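Long-range contacts in tricorn protease (Thermoplasma acidophilum, PDB 1K32), which is a serine protease that probably cuts peptides downstream of the proteasome, with beta propellers thought to gate substrate passage: residues Asn19-Gly24 / Asn57-Pro62; Gly64-Ile69 / Leu82-Gly87; Glu301-Leu306 / Thr621-Lys626; Ile338-Arg343 / Gly379-Met384. All blocks are in the same frame, centred on the assembly; numbering follows the deposited sequence.

Contact 1 of 4, residues Asn19-Gly24 / Asn57-Pro62; sequences NPDIHG and NARFFP
Ala58 is the first to touch the neighbouring strand, its O lying 3.5 Å from Asp21 CB; water 1 sits between Ala58 O and Asn19 O, within bonding distance of both. The strands run parallel, at 6° and about 6.7 Å between axes, as the inner strands of the first two blades of the six-bladed beta propeller. Arg59 follows, its chain folded at both chi2 (-67°) and chi3 so that NE returns to Asp21 OD1 in a long salt bridge of 3.6 Å, with the oxygen in the plane of the guanidinium. Next, Phe60 N gives the same OD1 a short, nearly straight hydrogen bond of 2.6 Å, meeting it close to the direction of the carboxylate C-O bond. The Phe60 ring then takes His23 CB over its centre in a CH-pi contact, 3.7 Å from the centroid. Pro62 ends the run, with its O 3.3 Å from His23 CE1. The other carboxylate oxygen, Asp21 OD2, accepts from Ile22 N from above the carboxylate plane. Asp21 thus carries much of the seam between the blades: a buried carboxylate held by two backbone N-H groups and an arginine, surroundings likely to keep it ionised.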
loop_
_atom_site.group_PDB
_atom_site.type_symbol
_atom_site.label_atom_id
_atom_site.label_comp_id
_atom_site.label_asym_id
_atom_site.label_seq_id
_atom_site.Cartn_x
_atom_site.Cartn_y
_atom_site.Cartn_z
ATOM N N ASN A 19 19.348 1.115 -66.851
ATOM C CA ASN A 19 19.202 -0.322 -67.055
ATOM C C ASN A 19 18.185 -0.742 -68.110
ATOM O O ASN A 19 17.082 -1.162 -67.798
ATOM C CB ASN A 19 18.884 -0.953 -65.696
ATOM C CG ASN A 19 19.944 -0.609 -64.640
ATOM O OD1 ASN A 19 19.758 -0.832 -63.445
ATOM N ND2 ASN A 19 21.067 -0.072 -65.092
ATOM N N PRO A 20 18.572 -0.664 -69.381
ATOM C CA PRO A 20 17.665 -1.029 -70.462
ATOM C C PRO A 20 17.871 -2.436 -71.012
ATOM O O PRO A 20 18.881 -3.077 -70.758
ATOM C CB PRO A 20 17.999 0.018 -71.501
ATOM C CG PRO A 20 19.528 -0.008 -71.423
ATOM C CD PRO A 20 19.791 -0.026 -69.921
ATOM N N ASP A 21 16.894 -2.890 -71.784
ATOM C CA ASP A 21 16.952 -4.181 -72.455
ATOM C C ASP A 21 16.335 -3.839 -73.803
ATOM O O ASP A 21 15.669 -2.817 -73.938
ATOM C CB ASP A 21 16.113 -5.243 -71.736
ATOM C CG ASP A 21 16.354 -6.661 -72.289
ATOM O OD1 ASP A 21 15.686 -7.613 -71.819
ATOM O OD2 ASP A 21 17.212 -6.827 -73.189
ATOM N N ILE A 22 16.552 -4.667 -74.807
ATOM C CA ILE A 22 16.009 -4.349 -76.112
ATOM C C ILE A 22 15.525 -5.587 -76.833
ATOM O O ILE A 22 16.077 -6.665 -76.660
ATOM C CB ILE A 22 17.071 -3.645 -76.983
ATOM C CG1 ILE A 22 16.486 -3.308 -78.356
ATOM C CG2 ILE A 22 18.296 -4.540 -77.118
ATOM C CD1 ILE A 22 17.375 -2.431 -79.205
ATOM N N HIS A 23 14.471 -5.415 -77.624
ATOM C CA HIS A 23 13.902 -6.497 -78.425
ATOM C C HIS A 23 13.321 -5.853 -79.672
ATOM O O HIS A 23 12.284 -5.196 -79.615
ATOM C CB HIS A 23 12.799 -7.243 -77.676
ATOM C CG HIS A 23 12.330 -8.477 -78.383
ATOM N ND1 HIS A 23 13.004 -9.677 -78.312
ATOM C CD2 HIS A 23 11.288 -8.682 -79.225
ATOM C CE1 HIS A 23 12.401 -10.566 -79.081
ATOM N NE2 HIS A 23 11.357 -9.987 -79.646
ATOM N N GLY A 24 14.004 -6.033 -80.796
ATOM C CA GLY A 24 13.548 -5.443 -82.043
ATOM C C GLY A 24 13.572 -3.927 -81.975
ATOM O O GLY A 24 14.626 -3.316 -81.801
ATOM N N ASN A 57 16.099 -3.936 -62.630
ATOM C CA ASN A 57 16.397 -4.795 -63.772
ATOM C C ASN A 57 15.113 -5.344 -64.384
ATOM O O ASN A 57 14.153 -5.616 -63.678
ATOM C CB ASN A 57 17.307 -5.952 -63.351
ATOM C CG ASN A 57 17.952 -6.654 -64.545
ATOM O OD1 ASN A 57 18.240 -6.021 -65.549
ATOM N ND2 ASN A 57 18.193 -7.968 -64.429
ATOM N N ALA A 58 15.105 -5.484 -65.706
ATOM C CA ALA A 58 13.944 -6.000 -66.440
ATOM C C ALA A 58 14.487 -6.644 -67.703
ATOM O O ALA A 58 15.247 -6.013 -68.439
ATOM C CB ALA A 58 12.985 -4.870 -66.801
ATOM N N ARG A 59 14.092 -7.894 -67.937
ATOM C CA ARG A 59 14.564 -8.655 -69.085
ATOM C C ARG A 59 13.444 -9.241 -69.926
ATOM O O ARG A 59 12.558 -9.918 -69.401
ATOM C CB ARG A 59 15.462 -9.810 -68.613
ATOM C CG ARG A 59 16.815 -9.394 -68.027
ATOM C CD ARG A 59 17.699 -8.784 -69.114
ATOM N NE ARG A 59 18.004 -9.751 -70.162
ATOM C CZ ARG A 59 18.843 -10.772 -70.018
ATOM N NH1 ARG A 59 19.058 -11.605 -71.026
ATOM N NH2 ARG A 59 19.479 -10.955 -68.871
ATOM N N PHE A 60 13.503 -8.991 -71.233
ATOM C CA PHE A 60 12.530 -9.533 -72.182
ATOM C C PHE A 60 12.754 -11.041 -72.277
ATOM O O PHE A 60 13.893 -11.495 -72.289
ATOM C CB PHE A 60 12.756 -9.002 -73.608
ATOM C CG PHE A 60 12.186 -7.632 -73.884
ATOM C CD1 PHE A 60 13.029 -6.542 -74.080
ATOM C CD2 PHE A 60 10.819 -7.448 -74.035
ATOM C CE1 PHE A 60 12.514 -5.288 -74.431
ATOM C CE2 PHE A 60 10.291 -6.200 -74.382
ATOM C CZ PHE A 60 11.139 -5.120 -74.583
ATOM N N PHE A 61 11.682 -11.819 -72.351
ATOM C CA PHE A 61 11.853 -13.246 -72.549
ATOM C C PHE A 61 12.249 -13.324 -74.025
ATOM O O PHE A 61 11.994 -12.386 -74.784
ATOM C CB PHE A 61 10.547 -14.012 -72.311
ATOM C CG PHE A 61 10.369 -14.473 -70.899
ATOM C CD1 PHE A 61 10.122 -13.563 -69.877
ATOM C CD2 PHE A 61 10.455 -15.826 -70.583
ATOM C CE1 PHE A 61 9.961 -13.998 -68.557
ATOM C CE2 PHE A 61 10.297 -16.268 -69.271
ATOM C CZ PHE A 61 10.048 -15.351 -68.259
ATOM N N PRO A 62 12.872 -14.433 -74.448
ATOM C CA PRO A 62 13.312 -14.629 -75.836
ATOM C C PRO A 62 12.370 -14.185 -76.968
ATOM O O PRO A 62 12.825 -13.616 -77.959
ATOM C CB PRO A 62 13.626 -16.131 -75.889
ATOM C CG PRO A 62 12.789 -16.705 -74.771
ATOM C CD PRO A 62 13.007 -15.687 -73.692
HETATM O O HOH W 1 17.132 -4.125 -67.862
#

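Contact 2 of 4, residues Gly64-Ile69 / Leu82-Gly87; sequences GRKIAI and LYFYNG
Ile67 O is gripped twice from across the ladder, by Tyr85 N at 2.7 Å and by the CA-H of Phe84, whose CA lies 3.3 Å away. This is an antiparallel beta hairpin, the two middle strands of the second blade of the six-bladed propeller. Ile67 and Tyr85 form one hydrogen-bonded pair and Ile69 and Tyr83 the next, each joined by two backbone bonds; Lys66 with Asn86 and Ala68 with Phe84 are the non-hydrogen-bonded pairs. On the face carrying Lys66, the lysine runs extended until a turn at chi3 (-64°) swings its end over to Phe84, which it crosses at a slant, CD and NZ both 3.5 Å from Phe84 CD1. The ammonium has a cation-pi partner in Phe61, which also meets Phe84 edge-to-face. On the other face, Ile67 CD1 reaches the edge of the Tyr85 ring, 4.1 Å from CD2, while Ile69 CD1 packs 3.7 Å from Tyr85 CB, the side chains lying alongside and pointing the same way. Ile48 and Val49 of the first blade cover this apolar surface. Just past the end of the strand, Gly87 N is buried without a hydrogen-bond partner, 3.7 Å from Arg65 O.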
loop_
_atom_site.group_PDB
_atom_site.type_symbol
_atom_site.label_atom_id
_atom_site.label_comp_id
_atom_site.label_asym_id
_atom_site.label_seq_id
_atom_site.Cartn_x
_atom_site.Cartn_y
_atom_site.Cartn_z
ATOM N N GLY A 64 10.118 -11.916 -76.719
ATOM C CA GLY A 64 9.708 -10.545 -76.470
ATOM C C GLY A 64 8.260 -10.371 -76.037
ATOM O O GLY A 64 7.710 -9.278 -76.150
ATOM N N ARG A 65 7.643 -11.436 -75.533
ATOM C CA ARG A 65 6.247 -11.387 -75.098
ATOM C C ARG A 65 6.111 -11.078 -73.599
ATOM O O ARG A 65 5.310 -10.236 -73.187
ATOM C CB ARG A 65 5.568 -12.727 -75.396
ATOM C CG ARG A 65 5.724 -13.224 -76.836
ATOM C CD ARG A 65 4.519 -12.891 -77.694
ATOM N NE ARG A 65 3.302 -13.530 -77.201
ATOM C CZ ARG A 65 2.082 -13.234 -77.632
ATOM N NH1 ARG A 65 1.025 -13.858 -77.129
ATOM N NH2 ARG A 65 1.920 -12.308 -78.568
ATOM N N LYS A 66 6.884 -11.779 -72.785
ATOM C CA LYS A 66 6.843 -11.579 -71.345
ATOM C C LYS A 66 8.122 -10.867 -70.886
ATOM O O LYS A 66 9.145 -10.879 -71.582
ATOM C CB LYS A 66 6.717 -12.932 -70.637
ATOM C CG LYS A 66 6.415 -12.828 -69.144
ATOM C CD LYS A 66 6.524 -14.175 -68.446
ATOM C CE LYS A 66 5.502 -15.157 -68.947
ATOM N NZ LYS A 66 5.672 -16.479 -68.281
ATOM N N ILE A 67 8.056 -10.239 -69.719
ATOM C CA ILE A 67 9.209 -9.540 -69.169
ATOM C C ILE A 67 9.450 -9.968 -67.725
ATOM O O ILE A 67 8.534 -9.942 -66.899
ATOM C CB ILE A 67 9.005 -8.004 -69.216
ATOM C CG1 ILE A 67 8.861 -7.539 -70.668
ATOM C CG2 ILE A 67 10.175 -7.295 -68.529
ATOM C CD1 ILE A 67 8.480 -6.085 -70.794
ATOM N N ALA A 68 10.681 -10.369 -67.427
ATOM C CA ALA A 68 11.035 -10.776 -66.071
ATOM C C ALA A 68 11.532 -9.520 -65.351
ATOM O O ALA A 68 12.330 -8.750 -65.899
ATOM C CB ALA A 68 12.105 -11.845 -66.109
ATOM N N ILE A 69 11.065 -9.310 -64.127
ATOM C CA ILE A 69 11.414 -8.100 -63.391
ATOM C C ILE A 69 11.937 -8.296 -61.969
ATOM O O ILE A 69 11.395 -9.106 -61.204
ATOM C CB ILE A 69 10.175 -7.175 -63.302
ATOM C CG1 ILE A 69 9.633 -6.889 -64.706
ATOM C CG2 ILE A 69 10.539 -5.883 -62.586
ATOM C CD1 ILE A 69 8.288 -6.168 -64.720
ATOM N N LEU A 82 11.375 -11.580 -57.666
ATOM C CA LEU A 82 11.077 -11.383 -59.076
ATOM C C LEU A 82 9.606 -11.509 -59.481
ATOM O O LEU A 82 8.836 -12.251 -58.853
ATOM C CB LEU A 82 11.915 -12.357 -59.901
ATOM C CG LEU A 82 13.400 -12.477 -59.529
ATOM C CD1 LEU A 82 14.025 -13.556 -60.402
ATOM C CD2 LEU A 82 14.148 -11.135 -59.697
ATOM N N TYR A 83 9.241 -10.771 -60.538
ATOM C CA TYR A 83 7.894 -10.758 -61.103
ATOM C C TYR A 83 7.956 -10.956 -62.614
ATOM O O TYR A 83 9.009 -10.780 -63.246
ATOM C CB TYR A 83 7.187 -9.419 -60.884
ATOM C CG TYR A 83 6.675 -9.148 -59.493
ATOM C CD1 TYR A 83 7.560 -8.942 -58.424
ATOM C CD2 TYR A 83 5.305 -9.081 -59.243
ATOM C CE1 TYR A 83 7.082 -8.679 -57.139
ATOM C CE2 TYR A 83 4.821 -8.818 -57.965
ATOM C CZ TYR A 83 5.715 -8.621 -56.919
ATOM O OH TYR A 83 5.233 -8.404 -55.651
ATOM N N PHE A 84 6.806 -11.304 -63.179
ATOM C CA PHE A 84 6.656 -11.479 -64.613
ATOM C C PHE A 84 5.637 -10.437 -65.042
ATOM O O PHE A 84 4.637 -10.218 -64.348
ATOM C CB PHE A 84 6.082 -12.856 -64.969
ATOM C CG PHE A 84 7.090 -13.971 -64.965
ATOM C CD1 PHE A 84 6.675 -15.293 -65.155
ATOM C CD2 PHE A 84 8.445 -13.716 -64.763
ATOM C CE1 PHE A 84 7.596 -16.344 -65.143
ATOM C CE2 PHE A 84 9.371 -14.754 -64.748
ATOM C CZ PHE A 84 8.949 -16.074 -64.937
ATOM N N TYR A 85 5.905 -9.770 -66.154
ATOM C CA TYR A 85 4.948 -8.816 -66.693
ATOM C C TYR A 85 4.552 -9.341 -68.068
ATOM O O TYR A 85 5.402 -9.685 -68.885
ATOM C CB TYR A 85 5.533 -7.412 -66.842
ATOM C CG TYR A 85 4.579 -6.480 -67.554
ATOM C CD1 TYR A 85 3.378 -6.103 -66.964
ATOM C CD2 TYR A 85 4.847 -6.022 -68.844
ATOM C CE1 TYR A 85 2.458 -5.292 -67.641
ATOM C CE2 TYR A 85 3.933 -5.211 -69.534
ATOM C CZ TYR A 85 2.743 -4.854 -68.923
ATOM O OH TYR A 85 1.831 -4.067 -69.585
ATOM N N ASN A 86 3.258 -9.420 -68.319
ATOM C CA ASN A 86 2.794 -9.913 -69.603
ATOM C C ASN A 86 2.092 -8.780 -70.338
ATOM O O ASN A 86 0.970 -8.403 -69.989
ATOM C CB ASN A 86 1.830 -11.083 -69.396
ATOM C CG ASN A 86 1.563 -11.840 -70.674
ATOM O OD1 ASN A 86 1.556 -11.255 -71.759
ATOM N ND2 ASN A 86 1.330 -13.142 -70.557
ATOM N N GLY A 87 2.762 -8.235 -71.347
ATOM C CA GLY A 87 2.191 -7.146 -72.113
ATOM C C GLY A 87 0.935 -7.515 -72.884
ATOM O O GLY A 87 0.176 -6.644 -73.294
#

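Contact 3 of 4, residues Glu301-Leu306 / Thr621-Lys626; sequences EDFSPL and TVMVRK
A methionine sulfur lies right against the backbone here: Met623 SD is 3.3 Å from Pro305 N and also touches the carbonyl carbon of Ser304, with the proline ring alongside, its CD 3.5 Å from the sulfur. Met623 slides past Pro305 in the opposite direction, then bends at chi3 (75°) to bring CE to 3.7 Å from Phe303 CD1. Met623 SD lies 5.5 Å from the centroid of the Phe303 ring, at the edge, in a Met-aromatic contact, and Met623 CB meets the ring edge in plane, 3.7 Å from Phe303 CE1. With chi1 at 62°, CG between the backbone N and the carbonyl carbon, the phenylalanine ring reaches both Met623 and Arg625. Beyond it, Arg625 CB comes 4.1 Å from Phe303 CE2; the guanidinium stands almost perpendicular to the ring, and NH2 is bonded to Gly629 O. Arg614 adds a cation-pi contact to the same ring. With an alanine at Phe303, the filling between the blades would probably be lost, leaving Met623 CE and Arg614 without their aromatic partner. The antiparallel strands belong to the first and last blades of the seven-bladed propeller, so this is where the ring closes. Between these segments the closure rests on apolar and sulfur contacts rather than hydrogen bonds, consistent with each blade being built from its own consecutive strands.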
loop_
_atom_site.group_PDB
_atom_site.type_symbol
_atom_site.label_atom_id
_atom_site.label_comp_id
_atom_site.label_asym_id
_atom_site.label_seq_id
_atom_site.Cartn_x
_atom_site.Cartn_y
_atom_site.Cartn_z
ATOM N N GLU A 301 16.973 13.019 -34.570
ATOM C CA GLU A 301 18.343 13.059 -34.082
ATOM C C GLU A 301 18.301 14.043 -32.909
ATOM O O GLU A 301 17.270 14.644 -32.615
ATOM C CB GLU A 301 19.292 13.625 -35.156
ATOM C CG GLU A 301 19.180 12.983 -36.531
ATOM C CD GLU A 301 19.963 13.718 -37.615
ATOM O OE1 GLU A 301 19.530 14.815 -38.044
ATOM O OE2 GLU A 301 21.017 13.196 -38.047
ATOM N N ASP A 302 19.419 14.172 -32.223
ATOM C CA ASP A 302 19.565 15.141 -31.147
ATOM C C ASP A 302 18.258 15.673 -30.528
ATOM O O ASP A 302 17.629 16.565 -31.095
ATOM C CB ASP A 302 20.367 16.313 -31.721
ATOM C CG ASP A 302 20.951 17.208 -30.659
ATOM O OD1 ASP A 302 21.414 18.316 -31.011
ATOM O OD2 ASP A 302 20.959 16.798 -29.481
ATOM N N PHE A 303 17.837 15.123 -29.387
ATOM C CA PHE A 303 16.644 15.619 -28.695
ATOM C C PHE A 303 17.180 16.258 -27.415
ATOM O O PHE A 303 18.058 15.702 -26.773
ATOM C CB PHE A 303 15.666 14.480 -28.388
ATOM C CG PHE A 303 16.211 13.430 -27.470
ATOM C CD1 PHE A 303 16.096 13.562 -26.092
ATOM C CD2 PHE A 303 16.841 12.300 -27.988
ATOM C CE1 PHE A 303 16.600 12.583 -25.241
ATOM C CE2 PHE A 303 17.347 11.315 -27.147
ATOM C CZ PHE A 303 17.227 11.456 -25.771
ATOM N N SER A 304 16.676 17.429 -27.046
ATOM C CA SER A 304 17.204 18.104 -25.860
ATOM C C SER A 304 16.172 18.927 -25.076
ATOM O O SER A 304 15.244 19.487 -25.647
ATOM C CB SER A 304 18.361 19.009 -26.305
ATOM O OG SER A 304 19.268 19.269 -25.253
ATOM N N PRO A 305 16.326 19.011 -23.747
ATOM C CA PRO A 305 15.379 19.784 -22.936
ATOM C C PRO A 305 15.684 21.276 -22.918
ATOM O O PRO A 305 16.846 21.681 -22.900
ATOM C CB PRO A 305 15.525 19.165 -21.557
ATOM C CG PRO A 305 16.983 18.832 -21.517
ATOM C CD PRO A 305 17.221 18.220 -22.884
ATOM N N LEU A 306 14.628 22.081 -22.934
ATOM C CA LEU A 306 14.745 23.536 -22.896
ATOM C C LEU A 306 13.985 24.012 -21.664
ATOM O O LEU A 306 13.296 23.225 -21.013
ATOM C CB LEU A 306 14.118 24.165 -24.146
ATOM C CG LEU A 306 14.653 23.737 -25.518
ATOM C CD1 LEU A 306 13.854 24.436 -26.612
ATOM C CD2 LEU A 306 16.137 24.068 -25.631
ATOM N N THR A 621 15.281 18.451 -14.921
ATOM C CA THR A 621 14.592 17.583 -15.862
ATOM C C THR A 621 15.494 16.595 -16.586
ATOM O O THR A 621 16.610 16.919 -16.973
ATOM C CB THR A 621 13.846 18.411 -16.910
ATOM O OG1 THR A 621 13.046 19.397 -16.244
ATOM C CG2 THR A 621 12.936 17.509 -17.754
ATOM N N VAL A 622 14.982 15.385 -16.774
ATOM C CA VAL A 622 15.713 14.328 -17.459
ATOM C C VAL A 622 14.944 13.879 -18.700
ATOM O O VAL A 622 13.734 13.679 -18.651
ATOM C CB VAL A 622 15.891 13.087 -16.553
ATOM C CG1 VAL A 622 16.726 12.031 -17.270
ATOM C CG2 VAL A 622 16.534 13.485 -15.242
ATOM N N MET A 623 15.649 13.749 -19.816
ATOM C CA MET A 623 15.032 13.270 -21.043
ATOM C C MET A 623 15.749 11.972 -21.381
ATOM O O MET A 623 16.973 11.886 -21.276
ATOM C CB MET A 623 15.219 14.261 -22.192
ATOM C CG MET A 623 14.388 15.526 -22.087
ATOM S SD MET A 623 14.354 16.364 -23.672
ATOM C CE MET A 623 13.220 15.314 -24.558
ATOM N N VAL A 624 14.992 10.955 -21.765
ATOM C CA VAL A 624 15.616 9.690 -22.117
ATOM C C VAL A 624 14.974 9.080 -23.341
ATOM O O VAL A 624 13.852 9.425 -23.715
ATOM C CB VAL A 624 15.512 8.640 -20.975
ATOM C CG1 VAL A 624 16.224 9.137 -19.726
ATOM C CG2 VAL A 624 14.050 8.325 -20.682
ATOM N N ARG A 625 15.719 8.178 -23.961
ATOM C CA ARG A 625 15.257 7.416 -25.103
ATOM C C ARG A 625 15.244 6.009 -24.499
ATOM O O ARG A 625 16.172 5.634 -23.774
ATOM C CB ARG A 625 16.271 7.492 -26.247
ATOM C CG ARG A 625 16.093 6.435 -27.327
ATOM C CD ARG A 625 15.103 6.844 -28.385
ATOM N NE ARG A 625 15.575 7.991 -29.156
ATOM C CZ ARG A 625 14.869 8.582 -30.113
ATOM N NH1 ARG A 625 15.370 9.627 -30.761
ATOM N NH2 ARG A 625 13.663 8.122 -30.420
ATOM N N LYS A 626 14.183 5.252 -24.749
ATOM C CA LYS A 626 14.110 3.903 -24.219
ATOM C C LYS A 626 14.259 2.889 -25.344
ATOM O O LYS A 626 14.324 3.259 -26.515
ATOM C CB LYS A 626 12.794 3.694 -23.463
ATOM C CG LYS A 626 12.681 4.579 -22.235
ATOM C CD LYS A 626 11.541 4.179 -21.321
ATOM C CE LYS A 626 11.481 5.116 -20.118
ATOM N NZ LYS A 626 10.525 4.663 -19.093
#

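Contact 4 of 4, residues Ile338-Arg343 / Gly379-Met384; sequences IRYVRR and GNVFAM
Bends at chi2 (64°) and chi3 (78°) fold Arg342 across to Met384 O, which lies in the plane of its guanidinium. The segments are the parallel inner strands of the second and third blades of the seven-bladed beta propeller, joined here through side chains, one of them bonded to a backbone carbonyl. Arg342 NE donates to Met384 O at 3.0 Å and NH1 adds a weak bond, while NH2 forms a salt bridge to Asp302 of the first blade. Lower on the same side chain, Arg342 CB rests 4.0 Å from Met384 SD. A leucine in place of Arg342 would probably leave Met384 O without these donors and Asp302 short of one positive partner. Tyr340 reaches across with its ring: the edge at CE1 is 3.5 Å from Val381 O, and the hydroxyl passes 3.3 Å from Phe382 CA. At the far end, Tyr340 OH is hydrogen-bonded to water 2 at 2.7 Å, and that water donates weakly to Val381 O.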
loop_
_atom_site.group_PDB
_atom_site.type_symbol
_atom_site.label_atom_id
_atom_site.label_comp_id
_atom_site.label_asym_id
_atom_site.label_seq_id
_atom_site.Cartn_x
_atom_site.Cartn_y
_atom_site.Cartn_z
ATOM N N ILE A 338 20.829 21.622 -39.984
ATOM C CA ILE A 338 21.060 22.117 -38.652
ATOM C C ILE A 338 21.551 20.786 -38.075
ATOM O O ILE A 338 20.856 19.772 -38.171
ATOM C CB ILE A 338 19.738 22.565 -37.985
ATOM C CG1 ILE A 338 19.284 23.901 -38.592
ATOM C CG2 ILE A 338 19.911 22.684 -36.484
ATOM C CD1 ILE A 338 18.042 24.498 -37.930
ATOM N N ARG A 339 22.761 20.766 -37.529
ATOM C CA ARG A 339 23.318 19.533 -36.990
ATOM C C ARG A 339 23.048 19.320 -35.503
ATOM O O ARG A 339 22.792 18.195 -35.076
ATOM C CB ARG A 339 24.832 19.479 -37.237
ATOM C CG ARG A 339 25.242 19.430 -38.707
ATOM C CD ARG A 339 26.751 19.228 -38.846
ATOM N NE ARG A 339 27.210 19.353 -40.228
ATOM C CZ ARG A 339 26.893 18.517 -41.213
ATOM N NH1 ARG A 339 27.369 18.732 -42.437
ATOM N NH2 ARG A 339 26.109 17.467 -40.984
ATOM N N TYR A 340 23.138 20.388 -34.716
ATOM C CA TYR A 340 22.895 20.296 -33.277
ATOM C C TYR A 340 22.152 21.533 -32.795
ATOM O O TYR A 340 22.200 22.592 -33.428
ATOM C CB TYR A 340 24.209 20.164 -32.486
ATOM C CG TYR A 340 25.137 19.075 -32.980
ATOM C CD1 TYR A 340 26.136 19.361 -33.908
ATOM C CD2 TYR A 340 24.988 17.751 -32.556
ATOM C CE1 TYR A 340 26.964 18.362 -34.401
ATOM C CE2 TYR A 340 25.811 16.746 -33.048
ATOM C CZ TYR A 340 26.795 17.063 -33.968
ATOM O OH TYR A 340 27.619 16.090 -34.465
ATOM N N VAL A 341 21.460 21.375 -31.671
ATOM C CA VAL A 341 20.687 22.440 -31.048
ATOM C C VAL A 341 20.806 22.256 -29.532
ATOM O O VAL A 341 20.638 21.155 -29.010
ATOM C CB VAL A 341 19.201 22.381 -31.481
ATOM C CG1 VAL A 341 18.415 23.499 -30.820
ATOM C CG2 VAL A 341 19.091 22.509 -32.989
ATOM N N ARG A 342 21.100 23.347 -28.835
ATOM C CA ARG A 342 21.280 23.305 -27.393
ATOM C C ARG A 342 20.689 24.542 -26.727
ATOM O O ARG A 342 20.673 25.626 -27.309
ATOM C CB ARG A 342 22.778 23.227 -27.088
ATOM C CG ARG A 342 23.164 22.254 -25.996
ATOM C CD ARG A 342 22.840 20.815 -26.382
ATOM N NE ARG A 342 23.811 20.220 -27.301
ATOM C CZ ARG A 342 23.572 19.117 -28.008
ATOM N NH1 ARG A 342 24.496 18.620 -28.822
ATOM N NH2 ARG A 342 22.391 18.516 -27.910
ATOM N N ARG A 343 20.199 24.370 -25.505
ATOM C CA ARG A 343 19.637 25.469 -24.730
ATOM C C ARG A 343 20.690 26.576 -24.622
ATOM O O ARG A 343 21.839 26.314 -24.270
ATOM C CB ARG A 343 19.243 24.949 -23.346
ATOM C CG ARG A 343 19.421 25.921 -22.179
ATOM C CD ARG A 343 18.398 27.029 -22.201
ATOM N NE ARG A 343 18.183 27.620 -20.876
ATOM C CZ ARG A 343 19.094 28.303 -20.186
ATOM N NH1 ARG A 343 18.783 28.795 -18.997
ATOM N NH2 ARG A 343 20.310 28.497 -20.675
ATOM N N GLY A 379 34.819 24.201 -38.935
ATOM C CA GLY A 379 35.251 22.917 -39.456
ATOM C C GLY A 379 34.077 21.958 -39.411
ATOM O O GLY A 379 32.925 22.376 -39.555
ATOM N N ASN A 380 34.357 20.672 -39.232
ATOM C CA ASN A 380 33.295 19.677 -39.142
ATOM C C ASN A 380 33.109 19.383 -37.646
ATOM O O ASN A 380 33.903 18.677 -37.020
ATOM C CB ASN A 380 33.669 18.406 -39.926
ATOM C CG ASN A 380 33.977 18.684 -41.404
ATOM O OD1 ASN A 380 33.283 19.457 -42.062
ATOM N ND2 ASN A 380 35.013 18.036 -41.926
ATOM N N VAL A 381 32.056 19.965 -37.086
ATOM C CA VAL A 381 31.722 19.851 -35.667
ATOM C C VAL A 381 30.993 18.553 -35.307
ATOM O O VAL A 381 30.084 18.115 -36.021
ATOM C CB VAL A 381 30.856 21.067 -35.242
ATOM C CG1 VAL A 381 30.409 20.931 -33.784
ATOM C CG2 VAL A 381 31.663 22.366 -35.436
ATOM N N PHE A 382 31.401 17.934 -34.207
ATOM C CA PHE A 382 30.757 16.699 -33.763
ATOM C C PHE A 382 30.224 16.753 -32.341
ATOM O O PHE A 382 29.678 15.767 -31.842
ATOM C CB PHE A 382 31.707 15.511 -33.924
ATOM C CG PHE A 382 31.872 15.081 -35.348
ATOM C CD1 PHE A 382 32.781 15.723 -36.183
ATOM C CD2 PHE A 382 31.057 14.088 -35.883
ATOM C CE1 PHE A 382 32.877 15.392 -37.526
ATOM C CE2 PHE A 382 31.143 13.750 -37.225
ATOM C CZ PHE A 382 32.059 14.408 -38.052
ATOM N N ALA A 383 30.371 17.908 -31.699
ATOM C CA ALA A 383 29.889 18.104 -30.335
ATOM C C ALA A 383 29.773 19.593 -30.032
ATOM O O ALA A 383 30.615 20.391 -30.446
ATOM C CB ALA A 383 30.845 17.437 -29.320
ATOM N N MET A 384 28.725 19.964 -29.308
ATOM C CA MET A 384 28.524 21.359 -28.946
ATOM C C MET A 384 27.749 21.490 -27.637
ATOM O O MET A 384 26.798 20.759 -27.385
ATOM C CB MET A 384 27.793 22.095 -30.067
ATOM C CG MET A 384 27.708 23.595 -29.872
ATOM S SD MET A 384 26.210 24.065 -29.020
ATOM C CE MET A 384 25.098 24.331 -30.397
HETATM O O HOH W 2 28.055 15.578 -37.046
#

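How the contacts relate
Contacts 1 and 2 belong to the six-bladed propeller, contacts 3 and 4 to the seven-bladed one, and the two groups lie about 50 Å apart between centres. Contacts 1 and 2, 9 Å apart, share the second blade: strands 54-60 and 66-73 are neighbours in its sheet, joined by backbone bonds such as Ala68 N with Arg59 O. Contacts 3 and 4 are 15 Å apart and meet through Asp302, whose OD1 also probably accepts from Val341 N. Along the chain contacts 1 and 2 come in series, whereas contact 4 falls within the long span bridged by contact 3, which joins the first blade to the last. Together they illustrate cohesion within a blade, between successive blades and at ring closure.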